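Local coordinates for aeromonas extracellular serine protease (Aeromonas sobria, PDB 3WQB), which cleaves peptide bonds after paired basic residues, one of them lysine, as a secreted calcium-binding subtilisin-like serine protease, and is probably a potent virulence factor, at residues F144-D149 / K156-A161; V76-L81 / T113-S118. The protein carries 1 engineered substitution. All coordinates share one frame; numbering follows the deposited sequence.

Interaction 1: residues F144-D149 / K156-A161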
ATOM      1  N   PHE A 144       7.710   4.435 -14.784  1.00 10.50           N
ATOM      2  CA  PHE A 144       6.510   4.169 -15.572  1.00 10.15           C
ATOM      3  C   PHE A 144       5.439   5.083 -15.002  1.00 10.00           C
ATOM      4  O   PHE A 144       5.047   4.929 -13.845  1.00 10.78           O
ATOM      5  CB  PHE A 144       6.108   2.695 -15.457  1.00 10.76           C
ATOM      6  CG  PHE A 144       7.177   1.756 -15.909  1.00 10.51           C
ATOM      7  CD1 PHE A 144       7.347   1.477 -17.255  1.00 10.68           C
ATOM      8  CD2 PHE A 144       8.031   1.159 -14.988  1.00 11.03           C
ATOM      9  CE1 PHE A 144       8.360   0.622 -17.697  1.00 11.10           C
ATOM     10  CE2 PHE A 144       9.034   0.305 -15.416  1.00 11.30           C
ATOM     11  CZ  PHE A 144       9.207   0.040 -16.768  1.00 12.32           C
ATOM     12  N   ASN A 145       4.995   6.052 -15.807  1.00 10.00           N
ATOM     13  CA  ASN A 145       4.150   7.135 -15.308  1.00 10.13           C
ATOM     14  C   ASN A 145       2.655   6.810 -15.286  1.00 10.33           C
ATOM     15  O   ASN A 145       1.825   7.576 -15.799  1.00 10.80           O
ATOM     16  CB  ASN A 145       4.437   8.443 -16.070  1.00 10.73           C
ATOM     17  CG  ASN A 145       4.051   8.379 -17.539  1.00 11.52           C
ATOM     18  OD1 ASN A 145       3.939   7.303 -18.119  1.00 11.64           O
ATOM     19  ND2 ASN A 145       3.869   9.543 -18.154  1.00 12.58           N
ATOM     20  N   LEU A 146       2.322   5.683 -14.657  1.00 10.18           N
ATOM     21  CA  LEU A 146       0.939   5.227 -14.538  1.00 10.33           C
ATOM     22  C   LEU A 146      -0.002   6.258 -13.919  1.00 10.38           C
ATOM     23  O   LEU A 146      -1.196   6.258 -14.211  1.00 11.41           O
ATOM     24  CB  LEU A 146       0.887   3.936 -13.705  1.00 10.47           C
ATOM     25  CG  LEU A 146       0.886   2.628 -14.498  1.00 10.41           C
ATOM     26  CD1 LEU A 146      -0.463   2.428 -15.200  1.00 11.13           C
ATOM     27  CD2 LEU A 146       2.048   2.524 -15.495  1.00 11.77           C
ATOM     28  N   LEU A 147       0.540   7.112 -13.049  1.00 10.87           N
ATOM     29  CA  LEU A 147      -0.264   8.064 -12.269  1.00 11.40           C
ATOM     30  C   LEU A 147      -0.256   9.473 -12.848  1.00 11.94           C
ATOM     31  O   LEU A 147      -0.761  10.401 -12.217  1.00 13.02           O
ATOM     32  CB  LEU A 147       0.201   8.096 -10.810  1.00 11.65           C
ATOM     33  CG  LEU A 147       0.354   6.765 -10.071  1.00 12.94           C
ATOM     34  CD1 LEU A 147       0.867   6.990  -8.662  1.00 13.65           C
ATOM     35  CD2 LEU A 147      -0.935   5.979 -10.061  1.00 13.44           C
ATOM     36  N   ASP A 148       0.307   9.636 -14.047  1.00 12.39           N
ATOM     37  CA  ASP A 148       0.199  10.924 -14.753  1.00 12.84           C
ATOM     38  C   ASP A 148      -1.280  11.293 -14.842  1.00 13.13           C
ATOM     39  O   ASP A 148      -2.131  10.421 -15.028  1.00 13.11           O
ATOM     40  CB  ASP A 148       0.810  10.822 -16.161  1.00 13.43           C
ATOM     41  CG  ASP A 148       0.829  12.155 -16.896  1.00 14.62           C
ATOM     42  OD1 ASP A 148      -0.213  12.571 -17.449  1.00 15.44           O
ATOM     43  OD2 ASP A 148       1.904  12.786 -16.941  1.00 17.70           O
ATOM     44  N   ASP A 149      -1.583  12.587 -14.711  1.00 14.15           N
ATOM     45  CA  ASP A 149      -2.974  13.066 -14.773  1.00 15.67           C
ATOM     46  C   ASP A 149      -3.703  12.586 -16.036  1.00 15.24           C
ATOM     47  O   ASP A 149      -4.918  12.380 -16.013  1.00 16.69           O
ATOM     48  CB  ASP A 149      -3.051  14.606 -14.698  1.00 16.32           C
ATOM     49  CG  ASP A 149      -2.685  15.178 -13.311  1.00 19.01           C
ATOM     50  OD1 ASP A 149      -2.461  14.407 -12.347  1.00 22.56           O
ATOM     51  OD2 ASP A 149      -2.629  16.433 -13.188  1.00 22.77           O
ATOM     52  N   LYS A 156      -3.296  -2.757 -19.493  1.00 11.64           N
ATOM     53  CA  LYS A 156      -2.116  -3.065 -20.304  1.00 12.64           C
ATOM     54  C   LYS A 156      -0.884  -2.331 -19.768  1.00 11.78           C
ATOM     55  O   LYS A 156       0.226  -2.846 -19.814  1.00 12.13           O
ATOM     56  CB  LYS A 156      -2.362  -2.734 -21.781  1.00 13.74           C
ATOM     57  CG  LYS A 156      -2.452  -1.264 -22.115  1.00 16.35           C
ATOM     58  CD  LYS A 156      -2.417  -1.054 -23.636  1.00 19.92           C
ATOM     59  CE  LYS A 156      -2.599   0.412 -23.990  1.00 23.41           C
ATOM     60  NZ  LYS A 156      -2.772   0.620 -25.455  1.00 26.35           N
ATOM     61  N   ASP A 157      -1.098  -1.128 -19.239  1.00 11.23           N
ATOM     62  CA  ASP A 157      -0.004  -0.322 -18.702  1.00 11.02           C
ATOM     63  C   ASP A 157       0.433  -0.787 -17.306  1.00 10.46           C
ATOM     64  O   ASP A 157       1.635  -0.780 -17.001  1.00 10.92           O
ATOM     65  CB  ASP A 157      -0.372   1.158 -18.722  1.00 11.20           C
ATOM     66  CG  ASP A 157      -0.550   1.685 -20.135  1.00 11.82           C
ATOM     67  OD1 ASP A 157       0.142   1.180 -21.051  1.00 14.85           O
ATOM     68  OD2 ASP A 157      -1.358   2.610 -20.314  1.00 13.61           O
ATOM     69  N   TRP A 158      -0.522  -1.214 -16.472  1.00 10.27           N
ATOM     70  CA  TRP A 158      -0.151  -1.832 -15.188  1.00 10.20           C
ATOM     71  C   TRP A 158       0.726  -3.068 -15.425  1.00 10.47           C
ATOM     72  O   TRP A 158       1.771  -3.215 -14.808  1.00 10.34           O
ATOM     73  CB  TRP A 158      -1.375  -2.210 -14.344  1.00 10.19           C
ATOM     74  CG  TRP A 158      -2.146  -1.048 -13.787  1.00  9.80           C
ATOM     75  CD1 TRP A 158      -3.441  -0.715 -14.072  1.00  9.88           C
ATOM     76  CD2 TRP A 158      -1.684  -0.077 -12.837  1.00  9.49           C
ATOM     77  NE1 TRP A 158      -3.820   0.398 -13.353  1.00 10.76           N
ATOM     78  CE2 TRP A 158      -2.757   0.818 -12.599  1.00  9.71           C
ATOM     79  CE3 TRP A 158      -0.469   0.130 -12.163  1.00  9.96           C
ATOM     80  CZ2 TRP A 158      -2.650   1.902 -11.723  1.00  9.96           C
ATOM     81  CZ3 TRP A 158      -0.361   1.218 -11.300  1.00 10.73           C
ATOM     82  CH2 TRP A 158      -1.449   2.085 -11.080  1.00  9.86           C
ATOM     83  N   LEU A 159       0.294  -3.946 -16.325  1.00 10.38           N
ATOM     84  CA  LEU A 159       1.079  -5.116 -16.700  1.00 10.67           C
ATOM     85  C   LEU A 159       2.480  -4.723 -17.176  1.00 10.58           C
ATOM     86  O   LEU A 159       3.480  -5.306 -16.740  1.00 10.90           O
ATOM     87  CB  LEU A 159       0.349  -5.889 -17.802  1.00 11.28           C
ATOM     88  CG  LEU A 159      -0.922  -6.622 -17.372  1.00 11.22           C
ATOM     89  CD1 LEU A 159      -1.622  -7.159 -18.596  1.00 13.00           C
ATOM     90  CD2 LEU A 159      -0.606  -7.749 -16.385  1.00 12.91           C
ATOM     91  N   TYR A 160       2.551  -3.719 -18.054  1.00 10.41           N
ATOM     92  CA  TYR A 160       3.813  -3.293 -18.626  1.00 11.42           C
ATOM     93  C   TYR A 160       4.815  -2.868 -17.548  1.00 10.93           C
ATOM     94  O   TYR A 160       6.013  -3.174 -17.629  1.00 11.76           O
ATOM     95  CB  TYR A 160       3.609  -2.166 -19.654  1.00 11.78           C
ATOM     96  CG  TYR A 160       4.815  -1.987 -20.550  1.00 11.99           C
ATOM     97  CD1 TYR A 160       5.909  -1.206 -20.149  1.00 12.98           C
ATOM     98  CD2 TYR A 160       4.884  -2.632 -21.784  1.00 13.34           C
ATOM     99  CE1 TYR A 160       7.031  -1.074 -20.954  1.00 12.88           C
ATOM    100  CE2 TYR A 160       5.990  -2.497 -22.587  1.00 13.16           C
ATOM    101  CZ  TYR A 160       7.066  -1.724 -22.173  1.00 12.88           C
ATOM    102  OH  TYR A 160       8.172  -1.601 -22.970  1.00 14.33           O
ATOM    103  N   ALA A 161       4.311  -2.157 -16.542  1.00 10.78           N
ATOM    104  CA  ALA A 161       5.141  -1.547 -15.505  1.00 10.06           C
ATOM    105  C   ALA A 161       5.508  -2.500 -14.377  1.00 10.09           C
ATOM    106  O   ALA A 161       6.530  -2.306 -13.716  1.00 10.65           O
ATOM    107  CB  ALA A 161       4.427  -0.348 -14.928  1.00 10.50           C
TER
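Leu-146 lies over one face of the indole of Trp-158, with CD1 3.7 Å from the centroid of the six-membered ring and almost straight above it, a CH-pi contact. This is the packing of a beta-alpha connection in the subtilisin fold. Leu-147 CD2 approaches the same indole obliquely at CH2. The ring of Phe-144 is covered on one face by Ala-161, whose CA stands 4.0 Å from the centroid, displaced toward the rim. Phe-144 CE1 in turn meets the edge of the Tyr-160 ring, near its plane, and is 3.9 Å from Tyr-160 CE1. With CG turned away from the backbone N (chi1 -163°), the Tyr-160 ring reaches Phe-144 with its CD1-CE1 edge; Lys-97 makes a cation-pi contact with the same ring. The end of strand 140-144 and the turn after it lie against helix 155-164. The chain bends through an inverse gamma turn centred on Asn-145 and a type I turn from Asn-145 to Asp-148, and Leu-146 faces the helix. Trp-158 and Ala-161 rest on Val-77 of strand 73-77 too. The two branches of Leu-146 divide the work: CD1 touches Asp-157 CB at 3.7 Å, while CD2 reaches Ala-161 CB at 3.8 Å.

Interaction 2: residues V76-L81 / T113-S118; sequences VVDDGL and TAHGTS
Asp-78 and His-115 meet with their side chains crossing at about a right angle, yet carboxylate and imidazole are nearly coplanar. His-115 ND1 donates to Asp-78 OD1 at 2.7 Å with an N-H...O angle of 167°. The oxygen lies close to the ring plane and uses its syn lone pair. This is the predicted Asp-His pair of the charge relay system. The third position, the serine of the family, is the engineered Ala-336, which lies close to His-115. His-115 NE2 is hydrogen-bonded to the backbone of the chain of another protein. Asp-78 OD1 also accepts from Asp-79 N on its anti side at 2.7 Å. Two donors therefore grip this oxygen and limit rotation of the carboxylate.

Asp-79 is turned differently. Its carboxylate plane stands 74° from the imidazole and faces the start of helix 115-124. CG sits between the backbone N and carbonyl carbon (chi1 72°), which brings both oxygens to the first amides of the helix. OD2 takes His-115 N at 3.0 Å from the syn side. OD1 takes Gly-116 N at 2.7 Å from above the carboxylate plane. Water 1 donates to Asp-79 OD1 and to Thr-113 O, and accepts from Thr-117 N. Asp-79 thus probably serves as a second-shell anchor that positions the histidine. Thr-113 CG2 packs against the same carboxylate, 3.2 Å from Asp-79 OD2.

Gly-116 lets the backbones come close: its CA makes a C-H...O contact of 3.2 Å with Gly-80 O. Farther along, Thr-117 OG1 comes close to Leu-81 CA and is hydrogen-bonded to Ala-82 N. Segment 76-81 leaves strand 73-77, which is flanked in the parallel sheet by strands 140-144 and 173-179. Val-76 packs on helix 115-124, and Val-77 on helix 155-164.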
ATOM      1  N   VAL A  76      10.013   2.275 -10.571  1.00  9.72           N
ATOM      2  CA  VAL A  76       9.189   3.262  -9.889  1.00  9.69           C
ATOM      3  C   VAL A  76       7.926   3.465 -10.709  1.00  9.69           C
ATOM      4  O   VAL A  76       7.947   4.084 -11.781  1.00  9.88           O
ATOM      5  CB  VAL A  76       9.968   4.574  -9.673  1.00  9.83           C
ATOM      6  CG1 VAL A  76       9.097   5.622  -9.028  1.00 10.47           C
ATOM      7  CG2 VAL A  76      11.184   4.304  -8.795  1.00 11.38           C
ATOM      8  N   VAL A  77       6.837   2.884 -10.221  1.00  8.83           N
ATOM      9  CA  VAL A  77       5.543   2.936 -10.894  1.00  9.30           C
ATOM     10  C   VAL A  77       4.776   4.074 -10.222  1.00  9.20           C
ATOM     11  O   VAL A  77       4.295   3.953  -9.103  1.00  9.89           O
ATOM     12  CB  VAL A  77       4.816   1.573 -10.798  1.00  9.07           C
ATOM     13  CG1 VAL A  77       3.504   1.594 -11.580  1.00 10.04           C
ATOM     14  CG2 VAL A  77       5.726   0.448 -11.305  1.00 10.36           C
ATOM     15  N   ASP A  78       4.714   5.215 -10.892  1.00  9.24           N
ATOM     16  CA  ASP A  78       4.310   6.438 -10.207  1.00  9.40           C
ATOM     17  C   ASP A  78       3.815   7.480 -11.218  1.00  9.98           C
ATOM     18  O   ASP A  78       3.299   7.110 -12.265  1.00 10.15           O
ATOM     19  CB  ASP A  78       5.485   6.945  -9.351  1.00  9.54           C
ATOM     20  CG  ASP A  78       5.042   7.684  -8.110  1.00 10.42           C
ATOM     21  OD1 ASP A  78       4.558   8.827  -8.241  1.00 11.45           O
ATOM     22  OD2 ASP A  78       5.205   7.140  -6.993  1.00 11.61           O
ATOM     23  N   ASP A  79       3.944   8.771 -10.910  1.00 10.57           N
ATOM     24  CA  ASP A  79       3.395   9.810 -11.784  1.00 11.16           C
ATOM     25  C   ASP A  79       4.347  10.245 -12.896  1.00 11.98           C
ATOM     26  O   ASP A  79       3.977  11.045 -13.752  1.00 12.84           O
ATOM     27  CB  ASP A  79       2.920  11.016 -10.959  1.00 11.06           C
ATOM     28  CG  ASP A  79       4.069  11.831 -10.370  1.00 11.34           C
ATOM     29  OD1 ASP A  79       5.255  11.474 -10.566  1.00 12.56           O
ATOM     30  OD2 ASP A  79       3.780  12.866  -9.725  1.00 12.96           O
ATOM     31  N   GLY A  80       5.557   9.695 -12.897  1.00 11.88           N
ATOM     32  CA  GLY A  80       6.608  10.197 -13.771  1.00 12.53           C
ATOM     33  C   GLY A  80       7.977  10.049 -13.146  1.00 12.04           C
ATOM     34  O   GLY A  80       8.107   9.648 -11.987  1.00 12.49           O
ATOM     35  N   LEU A  81       9.002  10.349 -13.935  1.00 11.64           N
ATOM     36  CA  LEU A  81      10.376  10.369 -13.464  1.00 12.04           C
ATOM     37  C   LEU A  81      11.164  11.251 -14.409  1.00 11.65           C
ATOM     38  O   LEU A  81      11.230  10.971 -15.608  1.00 11.57           O
ATOM     39  CB  LEU A  81      10.967   8.951 -13.446  1.00 12.53           C
ATOM     40  CG  LEU A  81      12.470   8.787 -13.164  1.00 15.58           C
ATOM     41  CD1 LEU A  81      12.948   9.535 -11.929  1.00 17.27           C
ATOM     42  CD2 LEU A  81      12.850   7.302 -13.086  1.00 16.92           C
ATOM     43  N   THR A 113       3.643  17.488 -10.822  1.00 13.07           N
ATOM     44  CA  THR A 113       3.757  16.035 -10.971  1.00 12.85           C
ATOM     45  C   THR A 113       5.198  15.607 -10.618  1.00 12.18           C
ATOM     46  O   THR A 113       5.939  15.061 -11.441  1.00 12.02           O
ATOM     47  CB  THR A 113       3.252  15.625 -12.391  1.00 13.04           C
ATOM     48  OG1 THR A 113       1.888  16.034 -12.518  1.00 13.93           O
ATOM     49  CG2 THR A 113       3.280  14.146 -12.614  1.00 13.60           C
ATOM     50  N   ALA A 114       5.567  15.871  -9.363  1.00 12.22           N
ATOM     51  CA  ALA A 114       6.933  15.704  -8.847  1.00 11.92           C
ATOM     52  C   ALA A 114       7.082  14.463  -7.978  1.00 11.66           C
ATOM     53  O   ALA A 114       8.150  14.196  -7.430  1.00 12.09           O
ATOM     54  CB  ALA A 114       7.339  16.943  -8.034  1.00 13.16           C
ATOM     55  N   HIS A 115       5.999  13.715  -7.845  1.00 10.97           N
ATOM     56  CA  HIS A 115       5.910  12.658  -6.862  1.00 10.26           C
ATOM     57  C   HIS A 115       6.886  11.514  -7.175  1.00  9.85           C
ATOM     58  O   HIS A 115       7.659  11.082  -6.305  1.00  9.96           O
ATOM     59  CB  HIS A 115       4.450  12.203  -6.843  1.00 10.01           C
ATOM     60  CG  HIS A 115       4.089  11.283  -5.728  1.00  9.87           C
ATOM     61  ND1 HIS A 115       4.078   9.912  -5.868  1.00 10.86           N
ATOM     62  CD2 HIS A 115       3.643  11.540  -4.477  1.00 11.05           C
ATOM     63  CE1 HIS A 115       3.669   9.360  -4.740  1.00 10.94           C
ATOM     64  NE2 HIS A 115       3.379  10.327  -3.886  1.00 11.48           N
ATOM     65  N   GLY A 116       6.873  11.045  -8.414  1.00 10.11           N
ATOM     66  CA  GLY A 116       7.704   9.916  -8.828  1.00 10.07           C
ATOM     67  C   GLY A 116       9.188  10.246  -8.793  1.00  9.99           C
ATOM     68  O   GLY A 116      10.019   9.393  -8.476  1.00 10.08           O
ATOM     69  N   THR A 117       9.525  11.482  -9.154  1.00 10.25           N
ATOM     70  CA  THR A 117      10.903  11.946  -9.132  1.00 10.46           C
ATOM     71  C   THR A 117      11.403  12.050  -7.690  1.00 10.19           C
ATOM     72  O   THR A 117      12.536  11.667  -7.381  1.00 10.90           O
ATOM     73  CB  THR A 117      11.019  13.268  -9.906  1.00 10.18           C
ATOM     74  OG1 THR A 117      10.621  13.032 -11.263  1.00 10.82           O
ATOM     75  CG2 THR A 117      12.440  13.824  -9.884  1.00 11.04           C
ATOM     76  N   SER A 118      10.539  12.535  -6.803  1.00  9.81           N
ATOM     77  CA  SER A 118      10.868  12.593  -5.376  1.00 10.08           C
ATOM     78  C   SER A 118      11.068  11.193  -4.777  1.00  9.87           C
ATOM     79  O   SER A 118      12.020  10.955  -4.040  1.00 10.22           O
ATOM     80  CB  SER A 118       9.793  13.370  -4.614  1.00 10.38           C
ATOM     81  OG  SER A 118       9.725  14.726  -5.036  1.00 11.09           O
TER
HETATM   82  O   HOH W   1       7.759  12.934 -11.003  1.00 12.79           O

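Both segments of interaction 2 come earlier in the chain than those of interaction 1, with centres about 11 Å apart. Both contacts lie in the subtilisin domain, where helices pack on the strands of its six-stranded parallel sheet; strand 73-77 and the outermost strand 140-144 are neighbours. Interaction 2 joins the C-terminal end of the first strand to helix 115-124, whereas interaction 1 joins that of the second to helix 155-164. The two touch directly through backbone atoms. Asp-78 N probably bonds to Phe-144 O at 3.0 Å, and Asp-78 O probably accepts from Leu-147 N at 2.9 Å. The end of strand 140-144 and the turn after it thus probably fix the backbone of the predicted charge relay aspartate.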